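Local coordinates for flagella basal body P-ring formation protein FlgA (Salmonella typhimurium, PDB 3TEE) that takes part in assembly of the flagellar P-ring in the periplasm, probably as a chaperone for the ring protein FlgI, at residues K88-P91 and A92-T95; N167-V170 and A171-A174; T187-S190 and D191-L195. All blocks are in the same frame, centred on the assembly; numbering follows the deposited sequence.

Interaction 1. Residues K88-P91 and A92-T95; sequences KLTP and ANVT
N93 folds its side chain back over the backbone of K88 to T90, just before the strand that begins at V94. Its CB only skirts the T90 hydroxyl, but CG already lies 3.5 Å from T90 OG1. There the carboxamide branches. OD1 accepts a hydrogen bond from T90 N at 2.7 Å, almost straight, although the donor stands above the carbonyl plane. ND2 donates to K88 O at 2.9 Å; that oxygen lies in the amide plane of N93, and the ND2 atom lies in the carbonyl plane of K88. With CG set between the backbone N and C (chi1 66°), the amide faces back along the chain.

The turn itself rests on T90. Its OG1 accepts from A92 N at 3.2 Å, an ST turn, while its carbonyl oxygen receives both N93 N and V94 N. P91 suits the bend because its ring holds phi near the value needed there. Below the polar network, CG1 of V94 packs crosswise on CG of L89 at 3.7 Å, and both side chains also touch I115.

Asparagine fits its place because its amide both donates and accepts: one flat group serves a backbone N-H and a backbone carbonyl two residues apart, so its two ends cannot be exchanged without losing both bonds.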
loop_
_atom_site.group_PDB
_atom_site.type_symbol
_atom_site.label_atom_id
_atom_site.label_comp_id
_atom_site.label_asym_id
_atom_site.label_seq_id
_atom_site.Cartn_x
_atom_site.Cartn_y
_atom_site.Cartn_z
ATOM N N LYS A 88 -6.495 16.301 0.591
ATOM C CA LYS A 88 -5.132 15.766 0.606
ATOM C C LYS A 88 -4.750 15.430 2.044
ATOM O O LYS A 88 -5.072 16.192 2.949
ATOM C CB LYS A 88 -4.120 16.810 0.097
ATOM C CG LYS A 88 -4.235 17.151 -1.382
ATOM C CD LYS A 88 -3.254 18.254 -1.755
ATOM C CE LYS A 88 -3.366 18.663 -3.206
ATOM N NZ LYS A 88 -2.490 19.826 -3.522
ATOM N N LEU A 89 -4.060 14.314 2.241
ATOM C CA LEU A 89 -3.506 13.911 3.530
ATOM C C LEU A 89 -2.173 14.660 3.610
ATOM O O LEU A 89 -1.368 14.581 2.670
ATOM C CB LEU A 89 -3.294 12.386 3.583
ATOM C CG LEU A 89 -4.462 11.534 4.109
ATOM C CD1 LEU A 89 -5.694 11.558 3.160
ATOM C CD2 LEU A 89 -4.015 10.110 4.387
ATOM N N THR A 90 -1.979 15.460 4.672
ATOM C CA THR A 90 -0.785 16.304 4.849
ATOM C C THR A 90 -0.181 16.111 6.254
ATOM O O THR A 90 -0.827 15.490 7.097
ATOM C CB THR A 90 -1.168 17.808 4.664
ATOM O OG1 THR A 90 -2.001 18.207 5.745
ATOM C CG2 THR A 90 -1.860 18.125 3.316
ATOM N N PRO A 91 0.998 16.708 6.578
ATOM C CA PRO A 91 1.508 16.612 7.958
ATOM C C PRO A 91 0.652 17.423 8.954
ATOM O O PRO A 91 0.817 17.296 10.155
ATOM C CB PRO A 91 2.949 17.161 7.842
ATOM C CG PRO A 91 3.249 17.188 6.367
ATOM C CD PRO A 91 1.930 17.488 5.736
ATOM N N ALA A 92 -0.302 18.203 8.453
ATOM C CA ALA A 92 -1.212 18.975 9.294
ATOM C C ALA A 92 -2.459 18.159 9.668
ATOM O O ALA A 92 -3.117 18.478 10.654
ATOM C CB ALA A 92 -1.634 20.252 8.572
ATOM N N ASN A 93 -2.796 17.119 8.897
ATOM C CA ASN A 93 -4.040 16.388 9.179
ATOM C C ASN A 93 -3.927 14.878 9.438
ATOM O O ASN A 93 -4.941 14.232 9.660
ATOM C CB ASN A 93 -5.106 16.734 8.130
ATOM C CG ASN A 93 -4.763 16.267 6.736
ATOM O OD1 ASN A 93 -3.934 15.378 6.548
ATOM N ND2 ASN A 93 -5.460 16.783 5.736
ATOM N N VAL A 94 -2.706 14.306 9.348
ATOM C CA VAL A 94 -2.467 12.881 9.658
ATOM C C VAL A 94 -1.179 12.809 10.431
ATOM O O VAL A 94 -0.226 13.517 10.082
ATOM C CB VAL A 94 -2.433 11.896 8.450
ATOM C CG1 VAL A 94 -3.784 11.791 7.759
ATOM C CG2 VAL A 94 -1.314 12.243 7.459
ATOM N N THR A 95 -1.134 11.960 11.471
ATOM C CA THR A 95 0.058 11.815 12.310
ATOM C C THR A 95 0.254 10.377 12.776
ATOM O O THR A 95 -0.625 9.541 12.642
ATOM C CB THR A 95 -0.070 12.695 13.575
ATOM O OG1 THR A 95 -1.175 12.249 14.368
ATOM C CG2 THR A 95 -0.236 14.137 13.251
#

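Interaction 2. Residues N167-V170 and A171-A174; sequences NAAV and AQNA
The side chain of Q172 reaches back to A169, where OE1 accepts the backbone N-H at 2.9 Å. The bond is nearly straight, with A169 N tilted 23° from the plane of the amide carbonyl. A water makes a second approach to the same oxygen, donating to OE1 at 3.0 Å and to N167 O as well, so it bridges the glutamine tip to the backbone upstream. A glutamine is long enough for this: CG lies beside the backbone N, and the chain then extends to carry OE1 alongside A169. On the way CB passes 3.2 Å from A169 O, and CD comes near the methyl of A169.

The backbone of Q172 closes the loop from the other end, its N donating to A169 O at 3.1 Å. This is the closing bond of a type II beta turn from A169 to Q172, which brings the chain round into strand 173-178. V170 and A171 occupy its corner, both exposed. A171 takes the positive phi (72°) of the third turn position, a place more often filled by glycine, and its CB sits close to V170 O.

Packing takes over farther from the turn. The methyl of A168 points toward the returning chain, resting 3.5 Å from N173 O and 4.0 Å from A174 CB. Such small residues let the two limbs lie close together, and both methyls pack against V188 of strand 183-188.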
loop_
_atom_site.group_PDB
_atom_site.type_symbol
_atom_site.label_atom_id
_atom_site.label_comp_id
_atom_site.label_asym_id
_atom_site.label_seq_id
_atom_site.Cartn_x
_atom_site.Cartn_y
_atom_site.Cartn_z
ATOM N N ASN A 167 -9.723 11.427 -14.654
ATOM C CA ASN A 167 -8.758 11.666 -13.586
ATOM C C ASN A 167 -7.844 10.482 -13.543
ATOM O O ASN A 167 -8.294 9.349 -13.734
ATOM C CB ASN A 167 -9.472 11.816 -12.237
ATOM C CG ASN A 167 -10.380 13.010 -12.177
ATOM O OD1 ASN A 167 -9.990 14.128 -12.523
ATOM N ND2 ASN A 167 -11.614 12.796 -11.732
ATOM N N ALA A 168 -6.542 10.728 -13.356
ATOM C CA ALA A 168 -5.589 9.631 -13.323
ATOM C C ALA A 168 -4.373 9.983 -12.525
ATOM O O ALA A 168 -3.844 11.089 -12.644
ATOM C CB ALA A 168 -5.190 9.216 -14.743
ATOM N N ALA A 169 -3.918 9.024 -11.719
ATOM C CA ALA A 169 -2.698 9.128 -10.919
ATOM C C ALA A 169 -1.528 8.711 -11.817
ATOM O O ALA A 169 -1.759 8.196 -12.920
ATOM C CB ALA A 169 -2.788 8.183 -9.718
ATOM N N VAL A 170 -0.275 8.921 -11.345
ATOM C CA VAL A 170 0.958 8.489 -12.019
ATOM C C VAL A 170 0.839 6.966 -12.203
ATOM O O VAL A 170 0.299 6.285 -11.320
ATOM C CB VAL A 170 2.231 8.896 -11.216
ATOM C CG1 VAL A 170 3.510 8.318 -11.833
ATOM C CG2 VAL A 170 2.344 10.417 -11.086
ATOM N N ALA A 171 1.243 6.454 -13.391
ATOM C CA ALA A 171 1.189 5.038 -13.786
ATOM C C ALA A 171 -0.231 4.504 -14.078
ATOM O O ALA A 171 -0.384 3.335 -14.455
ATOM C CB ALA A 171 1.957 4.144 -12.797
ATOM N N GLN A 172 -1.261 5.374 -13.982
ATOM C CA GLN A 172 -2.629 4.992 -14.334
ATOM C C GLN A 172 -2.919 5.451 -15.783
ATOM O O GLN A 172 -2.312 6.413 -16.266
ATOM C CB GLN A 172 -3.657 5.626 -13.383
ATOM C CG GLN A 172 -3.666 5.045 -11.963
ATOM C CD GLN A 172 -4.932 5.411 -11.208
ATOM O OE1 GLN A 172 -5.432 6.549 -11.264
ATOM N NE2 GLN A 172 -5.472 4.453 -10.466
ATOM N N ASN A 173 -3.849 4.760 -16.454
ATOM C CA ASN A 173 -4.273 5.064 -17.815
ATOM C C ASN A 173 -5.077 6.365 -17.878
ATOM O O ASN A 173 -5.913 6.613 -17.017
ATOM C CB ASN A 173 -5.106 3.913 -18.386
ATOM C CG ASN A 173 -5.448 4.090 -19.846
ATOM O OD1 ASN A 173 -4.603 3.912 -20.726
ATOM N ND2 ASN A 173 -6.689 4.477 -20.134
ATOM N N ALA A 174 -4.819 7.193 -18.902
ATOM C CA ALA A 174 -5.595 8.408 -19.136
ATOM C C ALA A 174 -5.962 8.500 -20.607
ATOM O O ALA A 174 -5.124 8.253 -21.477
ATOM C CB ALA A 174 -4.830 9.646 -18.704
HETATM O O HOH W 1 -7.968 6.509 -12.944
#

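Interaction 3. Residues T187-S190 and D191-L195; sequences TVDS and DGNIL
V188 and I194 face each other across a beta hairpin as a non-hydrogen-bonded pair, and CG2 of the valine meets CD1 of the isoleucine at 3.6 Å. Next to them T187 and L195 form the hydrogen-bonded pair, with L195 N 2.8 Å from T187 O.

Toward the turn, D189 does the work. With CG between its backbone N and C (chi1 71°), OD1 looks into the loop and takes N193 N at 2.9 Å from above the carboxylate plane, besides a weak bond from D191 N. OD2 lies 3.4 Å from CD2 of L195. Backbone bonds from D189 N to N193 O and from G192 N to D189 O complete a type I turn with a G1 beta bulge, in which G192 readily adopts the positive phi (80°).

The tip is looser: S190 and D191 are exposed, and polar residues suit the solvent there. The backbone oxygen of S190 accepts a hydrogen bond from NE of R140, which ties the tip to that loop.

V188 and I194 turn to one face, onto V141 and A174 of strand 173-178; T187 and L195 take the other. Strand 146-152 flanks strand 194-197: I194 bonds through its backbone to Q148 and I150, and N193 and L195 touch I150.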
loop_
_atom_site.group_PDB
_atom_site.type_symbol
_atom_site.label_atom_id
_atom_site.label_comp_id
_atom_site.label_asym_id
_atom_site.label_seq_id
_atom_site.Cartn_x
_atom_site.Cartn_y
_atom_site.Cartn_z
ATOM N N THR A 187 -0.232 6.065 -20.573
ATOM C CA THR A 187 0.131 6.014 -19.150
ATOM C C THR A 187 0.592 7.376 -18.649
ATOM O O THR A 187 1.436 8.004 -19.281
ATOM C CB THR A 187 1.205 4.924 -18.955
ATOM O OG1 THR A 187 0.731 3.701 -19.525
ATOM C CG2 THR A 187 1.569 4.707 -17.489
ATOM N N VAL A 188 0.038 7.830 -17.515
ATOM C CA VAL A 188 0.442 9.100 -16.895
ATOM C C VAL A 188 1.856 8.949 -16.274
ATOM O O VAL A 188 2.111 7.974 -15.566
ATOM C CB VAL A 188 -0.582 9.607 -15.840
ATOM C CG1 VAL A 188 -0.115 10.907 -15.191
ATOM C CG2 VAL A 188 -1.958 9.802 -16.466
ATOM N N ASP A 189 2.759 9.906 -16.554
ATOM C CA ASP A 189 4.094 9.912 -15.961
ATOM C C ASP A 189 4.151 10.989 -14.857
ATOM O O ASP A 189 3.190 11.761 -14.712
ATOM C CB ASP A 189 5.220 10.043 -17.022
ATOM C CG ASP A 189 5.398 11.373 -17.740
ATOM O OD1 ASP A 189 4.825 12.386 -17.282
ATOM O OD2 ASP A 189 6.140 11.406 -18.748
ATOM N N SER A 190 5.274 11.055 -14.100
ATOM C CA SER A 190 5.466 12.011 -12.993
ATOM C C SER A 190 5.317 13.492 -13.394
ATOM O O SER A 190 4.956 14.311 -12.545
ATOM C CB SER A 190 6.797 11.766 -12.294
ATOM O OG SER A 190 7.888 11.943 -13.182
ATOM N N ASP A 191 5.548 13.821 -14.686
ATOM C CA ASP A 191 5.425 15.183 -15.220
ATOM C C ASP A 191 4.010 15.542 -15.703
ATOM O O ASP A 191 3.786 16.665 -16.174
ATOM C CB ASP A 191 6.451 15.416 -16.344
ATOM C CG ASP A 191 7.870 15.573 -15.843
ATOM O OD1 ASP A 191 8.160 16.607 -15.196
ATOM O OD2 ASP A 191 8.695 14.666 -16.100
ATOM N N GLY A 192 3.068 14.607 -15.554
ATOM C CA GLY A 192 1.689 14.803 -15.989
ATOM C C GLY A 192 1.501 14.597 -17.483
ATOM O O GLY A 192 0.493 15.032 -18.046
ATOM N N ASN A 193 2.485 13.946 -18.140
ATOM C CA ASN A 193 2.423 13.639 -19.570
ATOM C C ASN A 193 1.759 12.278 -19.747
ATOM O O ASN A 193 1.801 11.443 -18.843
ATOM C CB ASN A 193 3.832 13.589 -20.191
ATOM C CG ASN A 193 4.652 14.852 -20.079
ATOM O OD1 ASN A 193 4.159 15.976 -20.246
ATOM N ND2 ASN A 193 5.949 14.681 -19.864
ATOM N N ILE A 194 1.189 12.044 -20.929
ATOM C CA ILE A 194 0.548 10.787 -21.277
ATOM C C ILE A 194 1.488 10.071 -22.239
ATOM O O ILE A 194 1.733 10.569 -23.342
ATOM C CB ILE A 194 -0.842 11.076 -21.902
ATOM C CG1 ILE A 194 -1.731 11.999 -21.005
ATOM C CG2 ILE A 194 -1.541 9.803 -22.413
ATOM C CD1 ILE A 194 -1.905 11.687 -19.587
ATOM N N LEU A 195 2.016 8.912 -21.818
ATOM C CA LEU A 195 2.975 8.162 -22.627
ATOM C C LEU A 195 2.357 7.004 -23.382
ATOM O O LEU A 195 1.621 6.199 -22.807
ATOM C CB LEU A 195 4.190 7.681 -21.792
ATOM C CG LEU A 195 4.908 8.717 -20.907
ATOM C CD1 LEU A 195 6.019 8.054 -20.077
ATOM C CD2 LEU A 195 5.481 9.882 -21.728
#

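Overall arrangement
Along the chain the three contacts come in series, each a turn leading into or between strands. Interaction 1 leads into and includes the start of strand 94-100, in the sheet that also holds strand 62-79. Its centre is 23 Å from that of interaction 2 and 26 Å from that of interaction 3, and it touches neither. Interactions 2 and 3 belong to another sheet, where strands 173-178 and 183-188 are neighbours. Their centres are 8 Å apart, and A171 N lies 2.8 Å from V188 O, probably a hydrogen bond. The two later turns thus form one local unit at one end of that sheet, separate from the first in this open form of a protein whose flexibility regulates P-ring assembly.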